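Local coordinates for glycerol kinase, putative (Plasmodium falciparum, PDB 2W40), which probably catalyses the ATP-dependent phosphorylation of glycerol to sn-glycerol 3-phosphate, as an FGGY-family sugar kinase of the sugar kinase/HSP70/actin superfamily, at residues Phe20-Glu23 with Glu24-Val28; Glu112-Thr115 with Glu116-Lys120; Tyr133-Thr136 with Tyr137-Ala140. All coordinates share one frame; numbering follows the deposited sequence. Where two conformers were deposited one is given.

Contact 1: Phe20-Glu23 with Glu24-Val28; sequences FYDE and ELNIV
The tight part of this hairpin end is the packing of Y21 against L25 and I27. Y21 and L25 are buried, while I27 borders the solvent side. Y21 and I27 are an antiparallel non-hydrogen-bonded pair, and their side chains run alongside each other. CE1 of Y21 meets CG1 of I27 at 3.4 Å. The backbone carbonyl of L25 lies at the edge of the same ring, with its O 3.6 Å from CD1 of Y21. The ring hydroxyl bonds to S445, and helix 443-455 covers Y21 and L25. F20 and V28 also pack together, CB of F20 against CG2 of V28, and both touch L67 of helix 49-70.

D22 holds the turn. Its CG sits between the backbone N and the carbonyl carbon (chi1 71°), which folds the carboxylate back over the next residues. OD1 accepts from N26 N at 2.9 Å, met from above the carboxylate plane. It also takes a weak bond from E24 N at 2.8 Å, an Asx turn. The D22 backbone closes the loop: its N donates to N26 O at 2.9 Å, and its O accepts from L25 N at 3.0 Å.

The loose side belongs to E24 and N26, exposed like I27. The E24 chain is bent at chi2 and touches little beyond D22 and E23. E23 departs from the turn, and its OE2 forms a salt bridge with K77. The type I turn D22 to L25, with L25 in the left-handed helical region and D22 paired to N26, is typical of a 3:5 beta hairpin. It joins strands 15-21 and 27-34 at one edge of the mixed sheet of the N-terminal actin-like domain.

Contact 2: Glu112-Thr115 with Glu116-Lys120; sequences ELVT and EFSAK
The F117 ring lies along the surface alpha-helix 111-118, with L113 near it, one turn back. L113 O lies oblique to the ring, 3.4 Å from CD1 of F117. CD2 of L113 reaches CE1 of the ring at 4.1 Å. F141 meets F117 as a T-shaped pair, and F134 also packs against it. The second flat group is the carboxylate of E116, whose OE1 lies 3.8 Å from CD2 of L113. L113 thus touches both residues with one methyl.

These are i to i+3 and i to i+4 contacts along the helix. L113 runs side by side with both E116 and F117. CG of F117 is anti to the carbonyl carbon (chi1 -84°), which turns the ring toward L113. E116 takes another course. Its CG is anti to the backbone N (chi1 175°) and its chain is extended, which carries OE2 to a salt bridge with K120 NZ at 3.2 Å. The hydrogen bond within that bridge is weak.

The backbone ladder is regular at first. E116 N bonds to E112 O, and F117 N bonds nearly straight to L113 O. The A119 N to T115 O bond is weak. T115 OG1 turns back to the carbonyl of E111. L113, V114 and F117 face helix 140-149, whereas E116 and A119 are exposed.

S118 grips the preceding turn twice. Its N and OG both donate to V114 O, each at 2.8 Å and from opposite faces of the carbonyl plane; the OG lies 43° out of it.

Contact 3: Tyr133-Thr136 with Tyr137-Ala140; sequences YFNT and YFSA. With EDO (1,2-ethanediol), chain B.
N135 meets Y137 and F138 because its side chain is folded over the chain that follows: CG stands between the backbone N and the carbonyl carbon (chi1 61°). This sets up an Asx turn in the loop between helices 123-130 and 140-149. OD1 of N135 accepts from Y137 N at 2.9 Å, with the donor above the carbonyl plane. It accepts from F138 N at 2.9 Å as well, in a straighter bond. Two backbone N-H groups therefore share one buried amide oxygen, and their bonds limit rotation of the amide.

The Y137 side chain runs alongside that of N135, its ring 46° from the amide plane. With CG anti to the backbone N (chi1 174°), the ring extends beyond the turn to a bound glycerol. CB of Y137 stays close to the amide, 3.3 Å from OD1 of N135. The Y137 hydroxyl hydrogen-bonds to the glycerol, consistent with the substrate site of a glycerol kinase. R85 and E86 lie against Y137, and Y356 makes a T-shaped pair with its ring. The Asx turn probably helps to position Y137 beside the glycerol. The F138 ring stands next to it, with CE2 of Y137 in plane at its edge.

A water bridges the backbone carbonyls of N135 and F138. It donates to N135 O at 2.9 Å and to F138 O at 2.6 Å.

At the start of the loop, Y133 holds a 1,2-ethanediol, probably from the crystallisation liquor. L289 O and T132 OG1 bind it too. C1 of the diol lies over one face of the Y133 ring, and Y133 N donates to its O2 at 3.0 Å.

From the N terminus the contacts come in series; none nests in or crosses another. Contact 1 closes first, turning the chain from strand 15-21 into strand 27-34. Contact 2 follows on helix 111-118, with nearest atoms about 35 Å from contact 1 and on the opposite side of the chain's centre. It closes only successive helical turns. Contact 3 comes next, in the loop that leads into helix 140-149. Contacts 2 and 3 touch: V114 CG2 lies 3.4 Å from N135 O, and F134 CB approaches S118 OG. Helix 111-118 is thereby tied to the loop containing Y137, which touches a bound glycerol. All three belong to the N-terminal half of the kinase.

Contact 1: Phe20-Glu23 with Glu24-Val28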
loop_
_atom_site.group_PDB
_atom_site.type_symbol
_atom_site.label_atom_id
_atom_site.label_comp_id
_atom_site.label_asym_id
_atom_site.label_seq_id
_atom_site.Cartn_x
_atom_site.Cartn_y
_atom_site.Cartn_z
ATOM N N PHE C 20 20.768 32.402 8.738
ATOM C CA PHE C 20 21.696 33.464 9.195
ATOM C C PHE C 20 21.987 33.208 10.665
ATOM O O PHE C 20 21.075 33.233 11.492
ATOM C CB PHE C 20 21.150 34.872 8.928
ATOM C CG PHE C 20 20.832 35.125 7.491
ATOM C CD1 PHE C 20 21.662 35.857 6.699
ATOM C CD2 PHE C 20 19.652 34.560 6.890
ATOM C CE1 PHE C 20 21.328 36.092 5.357
ATOM C CE2 PHE C 20 19.317 34.827 5.572
ATOM C CZ PHE C 20 20.197 35.556 4.799
ATOM N N TYR C 21 23.242 32.955 10.936
ATOM C CA TYR C 21 23.750 32.714 12.253
ATOM C C TYR C 21 24.506 33.925 12.785
ATOM O O TYR C 21 25.293 34.528 12.076
ATOM C CB TYR C 21 24.672 31.512 12.324
ATOM C CG TYR C 21 23.989 30.173 12.109
ATOM C CD1 TYR C 21 23.594 29.430 13.198
ATOM C CD2 TYR C 21 23.906 29.563 10.869
ATOM C CE1 TYR C 21 22.999 28.219 13.093
ATOM C CE2 TYR C 21 23.262 28.365 10.756
ATOM C CZ TYR C 21 22.847 27.661 11.882
ATOM O OH TYR C 21 22.261 26.418 11.816
ATOM N N ASP C 22 24.248 34.245 14.047
ATOM C CA ASP C 22 25.087 35.256 14.718
ATOM C C ASP C 22 26.416 34.530 15.084
ATOM O O ASP C 22 26.574 33.351 14.875
ATOM C CB ASP C 22 24.386 35.879 15.926
ATOM C CG ASP C 22 24.242 34.968 17.114
ATOM O OD1 ASP C 22 24.890 33.915 17.259
ATOM O OD2 ASP C 22 23.475 35.441 18.014
ATOM N N GLU C 23 27.392 35.238 15.676
ATOM C CA GLU C 23 28.688 34.666 15.949
ATOM C C GLU C 23 28.773 33.787 17.160
ATOM O O GLU C 23 29.828 33.226 17.442
ATOM C CB GLU C 23 29.751 35.759 15.917
ATOM C CG GLU C 23 29.790 36.486 14.573
ATOM C CD GLU C 23 30.814 37.568 14.410
ATOM O OE1 GLU C 23 30.984 38.300 15.378
ATOM O OE2 GLU C 23 31.437 37.687 13.330
ATOM N N GLU C 24 27.651 33.650 17.894
ATOM C CA GLU C 24 27.453 32.635 18.927
ATOM C C GLU C 24 26.620 31.463 18.453
ATOM O O GLU C 24 26.261 30.580 19.211
ATOM C CB GLU C 24 26.879 33.298 20.209
ATOM C CG GLU C 24 27.817 34.433 20.766
ATOM C CD GLU C 24 29.122 33.858 21.465
ATOM O OE1 GLU C 24 29.098 32.675 21.961
ATOM O OE2 GLU C 24 30.183 34.596 21.515
ATOM N N LEU C 25 26.462 31.404 17.117
ATOM C CA LEU C 25 25.806 30.282 16.454
ATOM C C LEU C 25 24.336 30.124 16.868
ATOM O O LEU C 25 23.731 29.034 16.732
ATOM C CB LEU C 25 26.622 28.996 16.621
ATOM C CG LEU C 25 27.991 29.010 15.988
ATOM C CD1 LEU C 25 28.707 27.707 16.334
ATOM C CD2 LEU C 25 27.909 29.348 14.415
ATOM N N ASN C 26 23.729 31.245 17.181
ATOM C CA ASN C 26 22.262 31.366 17.271
ATOM C C ASN C 26 21.685 31.732 15.882
ATOM O O ASN C 26 22.233 32.586 15.195
ATOM C CB ASN C 26 21.838 32.504 18.227
ATOM C CG ASN C 26 22.427 32.392 19.613
ATOM O OD1 ASN C 26 23.173 33.325 20.090
ATOM N ND2 ASN C 26 22.116 31.301 20.290
ATOM N N ILE C 27 20.606 31.075 15.480
ATOM C CA ILE C 27 19.914 31.475 14.314
ATOM C C ILE C 27 19.157 32.771 14.508
ATOM O O ILE C 27 18.257 32.861 15.410
ATOM C CB ILE C 27 18.912 30.332 13.788
ATOM C CG1 ILE C 27 19.696 29.048 13.555
ATOM C CG2 ILE C 27 18.179 30.813 12.568
ATOM C CD1 ILE C 27 18.803 27.798 13.189
ATOM N N VAL C 28 19.512 33.792 13.752
ATOM C CA VAL C 28 18.779 35.061 13.763
ATOM C C VAL C 28 17.740 35.229 12.660
ATOM O O VAL C 28 16.826 36.022 12.755
ATOM C CB VAL C 28 19.769 36.270 13.837
ATOM C CG1 VAL C 28 20.685 36.118 15.153
ATOM C CG2 VAL C 28 20.612 36.378 12.519
#

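Contact 2: Glu112-Thr115 with Glu116-Lys120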
loop_
_atom_site.group_PDB
_atom_site.type_symbol
_atom_site.label_atom_id
_atom_site.label_comp_id
_atom_site.label_asym_id
_atom_site.label_seq_id
_atom_site.Cartn_x
_atom_site.Cartn_y
_atom_site.Cartn_z
ATOM N N GLU C 112 20.011 -0.636 -15.120
ATOM C CA GLU C 112 20.454 -1.527 -16.216
ATOM C C GLU C 112 21.967 -1.395 -16.559
ATOM O O GLU C 112 22.697 -2.411 -16.650
ATOM C CB GLU C 112 19.549 -1.382 -17.472
ATOM C CG GLU C 112 20.098 -2.136 -18.677
ATOM C CD GLU C 112 19.202 -2.107 -19.925
ATOM O OE1 GLU C 112 18.334 -1.199 -20.072
ATOM O OE2 GLU C 112 19.421 -2.977 -20.788
ATOM N N LEU C 113 22.440 -0.145 -16.638
ATOM C CA LEU C 113 23.872 0.223 -16.864
ATOM C C LEU C 113 24.735 -0.295 -15.788
ATOM O O LEU C 113 25.835 -0.831 -16.068
ATOM C CB LEU C 113 24.170 1.751 -17.040
ATOM C CG LEU C 113 23.829 2.400 -18.324
ATOM C CD1 LEU C 113 23.851 3.955 -18.001
ATOM C CD2 LEU C 113 24.818 1.910 -19.381
ATOM N N VAL C 114 24.299 -0.109 -14.524
ATOM C CA VAL C 114 25.116 -0.651 -13.425
ATOM C C VAL C 114 25.275 -2.192 -13.481
ATOM O O VAL C 114 26.342 -2.696 -13.317
ATOM C CB VAL C 114 24.571 -0.166 -12.034
ATOM C CG1 VAL C 114 25.212 -0.913 -10.843
ATOM C CG2 VAL C 114 24.681 1.383 -11.920
ATOM N N THR C 115 24.190 -2.922 -13.784
ATOM C CA THR C 115 24.245 -4.363 -14.014
ATOM C C THR C 115 25.244 -4.705 -15.124
ATOM O O THR C 115 26.151 -5.526 -14.930
ATOM C CB THR C 115 22.874 -4.870 -14.313
ATOM O OG1 THR C 115 22.053 -4.582 -13.193
ATOM C CG2 THR C 115 22.878 -6.418 -14.630
ATOM N N GLU C 116 25.219 -3.953 -16.197
ATOM C CA GLU C 116 26.147 -4.191 -17.342
ATOM C C GLU C 116 27.617 -3.964 -17.021
ATOM O O GLU C 116 28.515 -4.834 -17.257
ATOM C CB GLU C 116 25.727 -3.340 -18.523
ATOM C CG GLU C 116 26.691 -3.434 -19.681
ATOM C CD GLU C 116 26.671 -2.327 -20.696
ATOM O OE1 GLU C 116 25.768 -1.479 -20.734
ATOM O OE2 GLU C 116 27.624 -2.354 -21.491
ATOM N N PHE C 117 27.895 -2.781 -16.397
ATOM C CA PHE C 117 29.238 -2.469 -16.065
ATOM C C PHE C 117 29.779 -3.307 -14.947
ATOM O O PHE C 117 31.016 -3.620 -14.902
ATOM C CB PHE C 117 29.346 -0.972 -15.685
ATOM C CG PHE C 117 29.490 -0.045 -16.878
ATOM C CD1 PHE C 117 28.554 -0.079 -17.884
ATOM C CD2 PHE C 117 30.592 0.766 -17.032
ATOM C CE1 PHE C 117 28.704 0.744 -19.015
ATOM C CE2 PHE C 117 30.754 1.601 -18.117
ATOM C CZ PHE C 117 29.816 1.578 -19.143
ATOM N N SER C 118 28.938 -3.637 -13.957
ATOM C CA SER C 118 29.418 -4.457 -12.838
ATOM C C SER C 118 29.987 -5.805 -13.263
ATOM O O SER C 118 30.866 -6.317 -12.634
ATOM C CB SER C 118 28.392 -4.671 -11.734
ATOM O OG SER C 118 27.893 -3.441 -11.170
ATOM N N ALA C 119 29.496 -6.327 -14.380
ATOM C CA ALA C 119 30.024 -7.622 -14.874
ATOM C C ALA C 119 31.344 -7.505 -15.596
ATOM O O ALA C 119 32.047 -8.544 -15.955
ATOM C CB ALA C 119 28.995 -8.219 -15.813
ATOM N N LYS C 120 31.755 -6.295 -15.880
ATOM C CA LYS C 120 32.985 -5.993 -16.617
ATOM C C LYS C 120 34.163 -5.479 -15.850
ATOM O O LYS C 120 35.211 -5.366 -16.407
ATOM C CB LYS C 120 32.666 -4.983 -17.743
ATOM C CG LYS C 120 31.797 -5.658 -18.840
ATOM C CD LYS C 120 31.517 -4.701 -20.000
ATOM C CE LYS C 120 30.013 -4.493 -20.296
ATOM N NZ LYS C 120 29.512 -4.971 -21.680
#

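Contact 3: Tyr133-Thr136 with Tyr137-Ala140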
loop_
_atom_site.group_PDB
_atom_site.type_symbol
_atom_site.label_atom_id
_atom_site.label_comp_id
_atom_site.label_asym_id
_atom_site.label_seq_id
_atom_site.Cartn_x
_atom_site.Cartn_y
_atom_site.Cartn_z
ATOM N N TYR C 133 31.456 0.345 -4.337
ATOM C CA TYR C 133 31.154 -0.433 -5.579
ATOM C C TYR C 133 30.286 0.422 -6.505
ATOM O O TYR C 133 29.790 1.468 -6.096
ATOM C CB TYR C 133 30.418 -1.680 -5.206
ATOM C CG TYR C 133 31.097 -2.661 -4.277
ATOM C CD1 TYR C 133 32.399 -2.929 -4.379
ATOM C CD2 TYR C 133 30.414 -3.245 -3.270
ATOM C CE1 TYR C 133 33.021 -3.907 -3.640
ATOM C CE2 TYR C 133 31.052 -4.135 -2.414
ATOM C CZ TYR C 133 32.388 -4.476 -2.651
ATOM O OH TYR C 133 33.056 -5.405 -1.811
ATOM N N PHE C 134 30.184 0.040 -7.786
ATOM C CA PHE C 134 29.206 0.658 -8.683
ATOM C C PHE C 134 27.845 0.569 -8.020
ATOM O O PHE C 134 27.446 -0.474 -7.475
ATOM C CB PHE C 134 29.136 -0.113 -10.034
ATOM C CG PHE C 134 30.376 0.007 -10.924
ATOM C CD1 PHE C 134 31.304 1.062 -10.820
ATOM C CD2 PHE C 134 30.640 -0.948 -11.888
ATOM C CE1 PHE C 134 32.449 1.162 -11.673
ATOM C CE2 PHE C 134 31.808 -0.822 -12.690
ATOM C CZ PHE C 134 32.620 0.230 -12.645
ATOM N N ASN C 135 27.076 1.650 -8.199
ATOM C CA ASN C 135 25.726 1.725 -7.713
ATOM C C ASN C 135 24.928 2.759 -8.503
ATOM O O ASN C 135 25.490 3.438 -9.341
ATOM C CB ASN C 135 25.736 1.976 -6.191
ATOM C CG ASN C 135 26.419 3.275 -5.826
ATOM O OD1 ASN C 135 26.169 4.335 -6.516
ATOM N ND2 ASN C 135 27.211 3.256 -4.720
ATOM N N THR C 136 23.646 2.853 -8.211
ATOM C CA THR C 136 22.769 3.798 -8.894
ATOM C C THR C 136 22.769 5.178 -8.267
ATOM O O THR C 136 22.064 6.096 -8.772
ATOM C CB THR C 136 21.307 3.324 -8.974
ATOM O OG1 THR C 136 20.857 3.210 -7.639
ATOM C CG2 THR C 136 21.192 1.928 -9.656
ATOM N N TYR C 137 23.523 5.294 -7.174
ATOM C CA TYR C 137 23.408 6.375 -6.143
ATOM C C TYR C 137 24.414 7.528 -6.465
ATOM O O TYR C 137 24.025 8.729 -6.467
ATOM C CB TYR C 137 23.727 5.702 -4.804
ATOM C CG TYR C 137 23.820 6.587 -3.579
ATOM C CD1 TYR C 137 23.039 7.755 -3.439
ATOM C CD2 TYR C 137 24.570 6.178 -2.540
ATOM C CE1 TYR C 137 23.134 8.528 -2.214
ATOM C CE2 TYR C 137 24.690 6.942 -1.397
ATOM C CZ TYR C 137 23.933 8.079 -1.215
ATOM O OH TYR C 137 24.076 8.784 -0.021
ATOM N N PHE C 138 25.701 7.165 -6.667
ATOM C CA PHE C 138 26.774 8.123 -7.013
ATOM C C PHE C 138 26.603 8.796 -8.348
ATOM O O PHE C 138 25.777 8.395 -9.097
ATOM C CB PHE C 138 28.109 7.507 -6.784
ATOM C CG PHE C 138 28.547 7.470 -5.325
ATOM C CD1 PHE C 138 27.638 7.515 -4.274
ATOM C CD2 PHE C 138 29.904 7.494 -5.030
ATOM C CE1 PHE C 138 28.096 7.523 -2.931
ATOM C CE2 PHE C 138 30.370 7.479 -3.702
ATOM C CZ PHE C 138 29.439 7.438 -2.669
ATOM N N SER C 139 27.348 9.864 -8.611
ATOM C CA SER C 139 27.070 10.693 -9.801
ATOM C C SER C 139 27.418 9.968 -11.117
ATOM O O SER C 139 26.767 10.244 -12.151
ATOM C CB SER C 139 27.880 11.989 -9.767
ATOM O OG SER C 139 27.633 12.700 -8.588
ATOM N N ALA C 140 28.458 9.125 -11.060
ATOM C CA ALA C 140 29.154 8.685 -12.315
ATOM C C ALA C 140 28.183 8.023 -13.318
ATOM O O ALA C 140 28.234 8.336 -14.511
ATOM C CB ALA C 140 30.266 7.708 -12.028
HETATM C C1 EDO B . 30.977 -0.859 -0.432
HETATM O O1 EDO B . 30.967 -1.698 0.747
HETATM C C2 EDO B . 29.588 -0.494 -0.882
HETATM O O2 EDO B . 29.634 0.274 -2.008
HETATM O O HOH W 1 26.521 6.072 -10.129
#